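Local coordinates for polyprenyl synthetase (Zymomonas mobilis subsp. mobilis, PDB 4KKM), which probably catalyses the chain-lengthening condensation of isopentenyl diphosphate with allylic diphosphates to make farnesyl and longer prenyl diphosphates, using divalent metal ions, at residues I239-Q244 / Q288-Q293; Q293-L298 / I311-V316. One frame throughout, in Å; residues are numbered along the deposited sequence.

Contact 1 (I239-Q244 / Q288-Q293); sequences IGLAFQ and QALVDQ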
# COMPACT_ATOMS: atom_id res chain seq x y z
N ILE B 239 3.21 20.14 16.00
CA ILE B 239 2.01 20.58 15.28
C ILE B 239 0.96 19.47 15.16
O ILE B 239 -0.23 19.75 15.14
CB ILE B 239 2.29 21.17 13.87
CG1 ILE B 239 2.93 20.12 12.95
CG2 ILE B 239 3.15 22.41 13.96
CD1 ILE B 239 2.65 20.36 11.47
N GLY B 240 1.41 18.22 15.08
CA GLY B 240 0.47 17.11 15.02
C GLY B 240 -0.35 16.98 16.29
O GLY B 240 -1.56 16.76 16.25
N LEU B 241 0.30 17.12 17.44
CA LEU B 241 -0.43 17.06 18.70
C LEU B 241 -1.35 18.28 18.82
O LEU B 241 -2.51 18.15 19.22
CB LEU B 241 0.53 16.97 19.89
CG LEU B 241 -0.12 16.97 21.28
CD1 LEU B 241 -1.24 15.95 21.34
CD2 LEU B 241 0.91 16.69 22.36
N ALA B 242 -0.84 19.45 18.47
CA ALA B 242 -1.64 20.67 18.53
C ALA B 242 -2.87 20.58 17.62
O ALA B 242 -3.95 21.01 18.00
CB ALA B 242 -0.80 21.88 18.15
N PHE B 243 -2.67 20.02 16.43
CA PHE B 243 -3.74 19.82 15.45
C PHE B 243 -4.85 18.93 16.03
O PHE B 243 -6.04 19.21 15.87
CB PHE B 243 -3.14 19.21 14.17
CG PHE B 243 -4.10 19.07 13.01
CD1 PHE B 243 -4.49 20.18 12.27
CD2 PHE B 243 -4.58 17.82 12.64
CE1 PHE B 243 -5.36 20.04 11.20
CE2 PHE B 243 -5.46 17.68 11.57
CZ PHE B 243 -5.85 18.79 10.84
N GLN B 244 -4.47 17.86 16.72
CA GLN B 244 -5.47 16.96 17.31
C GLN B 244 -6.20 17.62 18.48
O GLN B 244 -7.42 17.46 18.62
CB GLN B 244 -4.85 15.65 17.76
CG GLN B 244 -5.89 14.64 18.25
CD GLN B 244 -6.94 14.36 17.18
OE1 GLN B 244 -6.61 14.07 16.03
NE2 GLN B 244 -8.22 14.44 17.56
N GLN B 288 -1.66 25.92 22.40
CA GLN B 288 -0.92 27.15 22.16
C GLN B 288 0.58 26.97 22.40
O GLN B 288 1.40 27.40 21.59
CB GLN B 288 -1.45 28.27 23.04
CG GLN B 288 -1.05 29.65 22.57
CD GLN B 288 -1.41 29.89 21.12
OE1 GLN B 288 -2.57 29.76 20.72
NE2 GLN B 288 -0.41 30.23 20.31
N ALA B 289 0.92 26.34 23.52
CA ALA B 289 2.32 26.09 23.87
C ALA B 289 3.00 25.22 22.82
O ALA B 289 4.16 25.44 22.48
CB ALA B 289 2.42 25.44 25.25
N LEU B 290 2.26 24.25 22.30
CA LEU B 290 2.78 23.34 21.28
C LEU B 290 3.12 24.05 19.98
O LEU B 290 4.09 23.69 19.30
CB LEU B 290 1.77 22.21 21.02
CG LEU B 290 1.76 21.14 22.11
CD1 LEU B 290 0.45 20.37 22.07
CD2 LEU B 290 2.95 20.21 21.93
N VAL B 291 2.34 25.07 19.65
CA VAL B 291 2.62 25.88 18.47
C VAL B 291 3.94 26.64 18.66
O VAL B 291 4.79 26.65 17.78
CB VAL B 291 1.48 26.88 18.18
CG1 VAL B 291 1.92 27.92 17.17
CG2 VAL B 291 0.24 26.13 17.69
N ASP B 292 4.09 27.26 19.83
CA ASP B 292 5.34 27.94 20.16
C ASP B 292 6.52 26.97 20.12
O ASP B 292 7.58 27.28 19.57
CB ASP B 292 5.25 28.60 21.54
CG ASP B 292 4.29 29.78 21.56
OD1 ASP B 292 4.06 30.38 20.49
OD2 ASP B 292 3.78 30.10 22.65
N GLN B 293 6.33 25.79 20.71
CA GLN B 293 7.36 24.76 20.72
C GLN B 293 7.72 24.30 19.30
O GLN B 293 8.90 24.14 18.99
CB GLN B 293 6.91 23.57 21.57
CG GLN B 293 6.93 23.86 23.07
CD GLN B 293 6.16 22.84 23.88
OE1 GLN B 293 6.02 21.69 23.48
NE2 GLN B 293 5.64 23.27 25.02

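Contact 2 (Q293-L298 / I311-V316); sequences QAIAHL and IARYIV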
# COMPACT_ATOMS: atom_id res chain seq x y z
N GLN B 293 6.33 25.79 20.71
CA GLN B 293 7.36 24.76 20.72
C GLN B 293 7.72 24.30 19.30
O GLN B 293 8.90 24.14 18.99
CB GLN B 293 6.91 23.57 21.57
CG GLN B 293 6.93 23.86 23.07
CD GLN B 293 6.16 22.84 23.88
OE1 GLN B 293 6.02 21.69 23.48
NE2 GLN B 293 5.64 23.27 25.02
N ALA B 294 6.71 24.11 18.46
CA ALA B 294 6.94 23.71 17.07
C ALA B 294 7.82 24.73 16.37
O ALA B 294 8.79 24.38 15.69
CB ALA B 294 5.60 23.54 16.33
N ILE B 295 7.49 26.00 16.55
CA ILE B 295 8.21 27.07 15.87
C ILE B 295 9.65 27.18 16.37
O ILE B 295 10.57 27.40 15.58
CB ILE B 295 7.45 28.41 15.98
CG1 ILE B 295 6.21 28.37 15.08
CG2 ILE B 295 8.35 29.59 15.63
CD1 ILE B 295 5.25 29.52 15.30
N ALA B 296 9.85 26.98 17.67
CA ALA B 296 11.18 27.06 18.27
C ALA B 296 12.17 26.07 17.65
O ALA B 296 13.37 26.34 17.60
CB ALA B 296 11.12 26.90 19.79
N HIS B 297 11.67 24.92 17.18
CA HIS B 297 12.53 23.94 16.51
C HIS B 297 13.16 24.53 15.25
O HIS B 297 14.21 24.07 14.80
CB HIS B 297 11.76 22.65 16.17
CG HIS B 297 11.22 21.93 17.37
ND1 HIS B 297 12.01 21.55 18.43
CD2 HIS B 297 9.96 21.52 17.67
CE1 HIS B 297 11.26 20.94 19.34
NE2 HIS B 297 10.02 20.90 18.90
N LEU B 298 12.52 25.56 14.70
CA LEU B 298 12.94 26.16 13.43
C LEU B 298 13.83 27.38 13.64
O LEU B 298 14.14 28.09 12.68
CB LEU B 298 11.72 26.57 12.61
CG LEU B 298 10.67 25.48 12.34
CD1 LEU B 298 9.48 26.08 11.60
CD2 LEU B 298 11.27 24.34 11.55
N ILE B 311 2.21 28.02 9.07
CA ILE B 311 1.38 26.83 9.08
C ILE B 311 1.08 26.41 10.51
O ILE B 311 -0.06 26.10 10.84
CB ILE B 311 2.04 25.67 8.30
CG1 ILE B 311 1.98 25.96 6.80
CG2 ILE B 311 1.36 24.34 8.62
CD1 ILE B 311 2.88 25.06 5.98
N ALA B 312 2.10 26.44 11.37
CA ALA B 312 1.93 26.10 12.78
C ALA B 312 0.92 27.03 13.47
O ALA B 312 0.06 26.57 14.22
CB ALA B 312 3.28 26.14 13.50
N ARG B 313 1.04 28.32 13.21
CA ARG B 313 0.11 29.29 13.78
C ARG B 313 -1.29 29.07 13.22
O ARG B 313 -2.29 29.21 13.93
CB ARG B 313 0.59 30.72 13.51
CG ARG B 313 1.99 31.01 14.05
CD ARG B 313 2.26 32.50 14.22
NE ARG B 313 3.59 32.75 14.77
CZ ARG B 313 3.90 32.63 16.06
NH1 ARG B 313 2.98 32.24 16.93
NH2 ARG B 313 5.14 32.89 16.48
N TYR B 314 -1.35 28.71 11.94
CA TYR B 314 -2.60 28.42 11.25
C TYR B 314 -3.34 27.25 11.89
O TYR B 314 -4.57 27.23 11.96
CB TYR B 314 -2.30 28.13 9.78
CG TYR B 314 -3.48 27.69 8.95
CD1 TYR B 314 -4.63 28.47 8.87
CD2 TYR B 314 -3.44 26.51 8.22
CE1 TYR B 314 -5.71 28.07 8.11
CE2 TYR B 314 -4.51 26.10 7.45
CZ TYR B 314 -5.64 26.89 7.40
OH TYR B 314 -6.72 26.50 6.63
N ILE B 315 -2.58 26.27 12.37
CA ILE B 315 -3.13 25.12 13.09
C ILE B 315 -3.63 25.55 14.49
O ILE B 315 -3.32 24.91 15.49
CB ILE B 315 -2.10 23.96 13.16
CG1 ILE B 315 -1.53 23.65 11.77
CG2 ILE B 315 -2.71 22.70 13.74
CD1 ILE B 315 -2.08 22.39 11.11
N VAL B 316 -4.38 26.64 14.52
CA VAL B 316 -4.99 27.17 15.74
C VAL B 316 -5.97 28.29 15.39
O VAL B 316 -5.71 29.10 14.50
CB VAL B 316 -3.95 27.69 16.76
CG1 VAL B 316 -4.34 29.06 17.31
CG2 VAL B 316 -3.77 26.70 17.90

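Contact 1 (I239-Q244 / Q288-Q293)
Leu-241 and Leu-290 make the closest touch between these two helices. Methyl CD1 of Leu-290 lies 3.5 Å from CG of Leu-241, at the branch point of that side chain. Leu-290 CD1 is also 3.7 Å from Leu-241 CD2, so it bears on the fork and one prong together. The other methyl, Leu-290 CD2, is a looser neighbour of Leu-241 CD2 at 4.1 Å. At chi1 177° the CG of Leu-241 points opposite its backbone N, beside the carbonyl carbon, and the branch point faces Leu-290.

The short segments 239-244 and 288-293 run nearly antiparallel, at 157°. Their axes come within 8.5 Å. They lie on helix 226-253 and helix 280-296 of the all-helical isoprenoid synthase fold. The contact lies away from the calcium site of Asp-108 and Asp-114.

Ala-242 supplies the small-residue packing. Ala-242 CB meets Leu-290 CB at 3.9 Å. The CA atoms of Ala-242 and Leu-290, nearest across the segments, are 5.9 Å apart. CG2 of Val-291 is a more distant neighbour of Ala-242 CB, at 4.4 Å. All these cross-helix touches are apolar. Phe-274 of helix 274-278 and Gln-203 of helix 196-206 also pack on Leu-241.

Contact 2 (Q293-L298 / I311-V316)
Ile-295 lays its terminal methyl over one face of the Arg-313 guanidinium. Ile-295 CD1 sits 3.4 Å above the plane of the Arg-313 guanidinium, over its centre. The nearest atom there is CZ of Arg-313, 3.5 Å from Ile-295 CD1. The same methyl also rests on the aliphatic part of the arginine, with Arg-313 CG 3.8 Å from Ile-295 CD1. The two side chains cross at about a right angle.

The CB of Arg-313 does not point at the other helix. With CG beside the backbone N (chi1 -57°) and the chain extended from CG to NE, the end of Arg-313 comes nearer to Ile-295. This touch is dispersive.

Alanine packing makes up the rest of the contact. CB of Ala-312 is 4.0 Å from CG1 of Ile-295. Ala-312 CB is also 4.5 Å from Ala-294 CB, a marginal touch. Ala-294 and Ala-312 are buried, whereas Arg-313 is exposed, so the contact runs from interior to surface. Arg-309, one turn earlier on helix 306-314, also touches Ile-295.

Just past the end of helix 306-314, Ile-315 is the centre of an inverse gamma turn. Only 12 residues separate the two segments. The contact thus packs the last two helices of the modelled chain, 280-296 and 306-314, against each other as a C-terminal helical hairpin of the isoprenoid synthase fold.

Both contacts use helix 280-296. Gln-293 is where their segments meet, but it makes no touch in either. Contact 1 packs this helix on helix 226-253, and contact 2 packs its C-terminal end on helix 306-314. Their centres are about 7 Å apart. Contact 1 is the more buried and wholly apolar. Contact 2 is partly buried and adds an exposed arginine at its outer side. Three helices meet where they join: CG2 of Ile-239 lies 3.6 Å from CB of Ala-294 and 3.8 Å from CB of Ala-312. CD1 of Phe-243 packs on CG2 of Ile-315 at 3.4 Å. Along the chain the two contacts follow in series, away from the metal site.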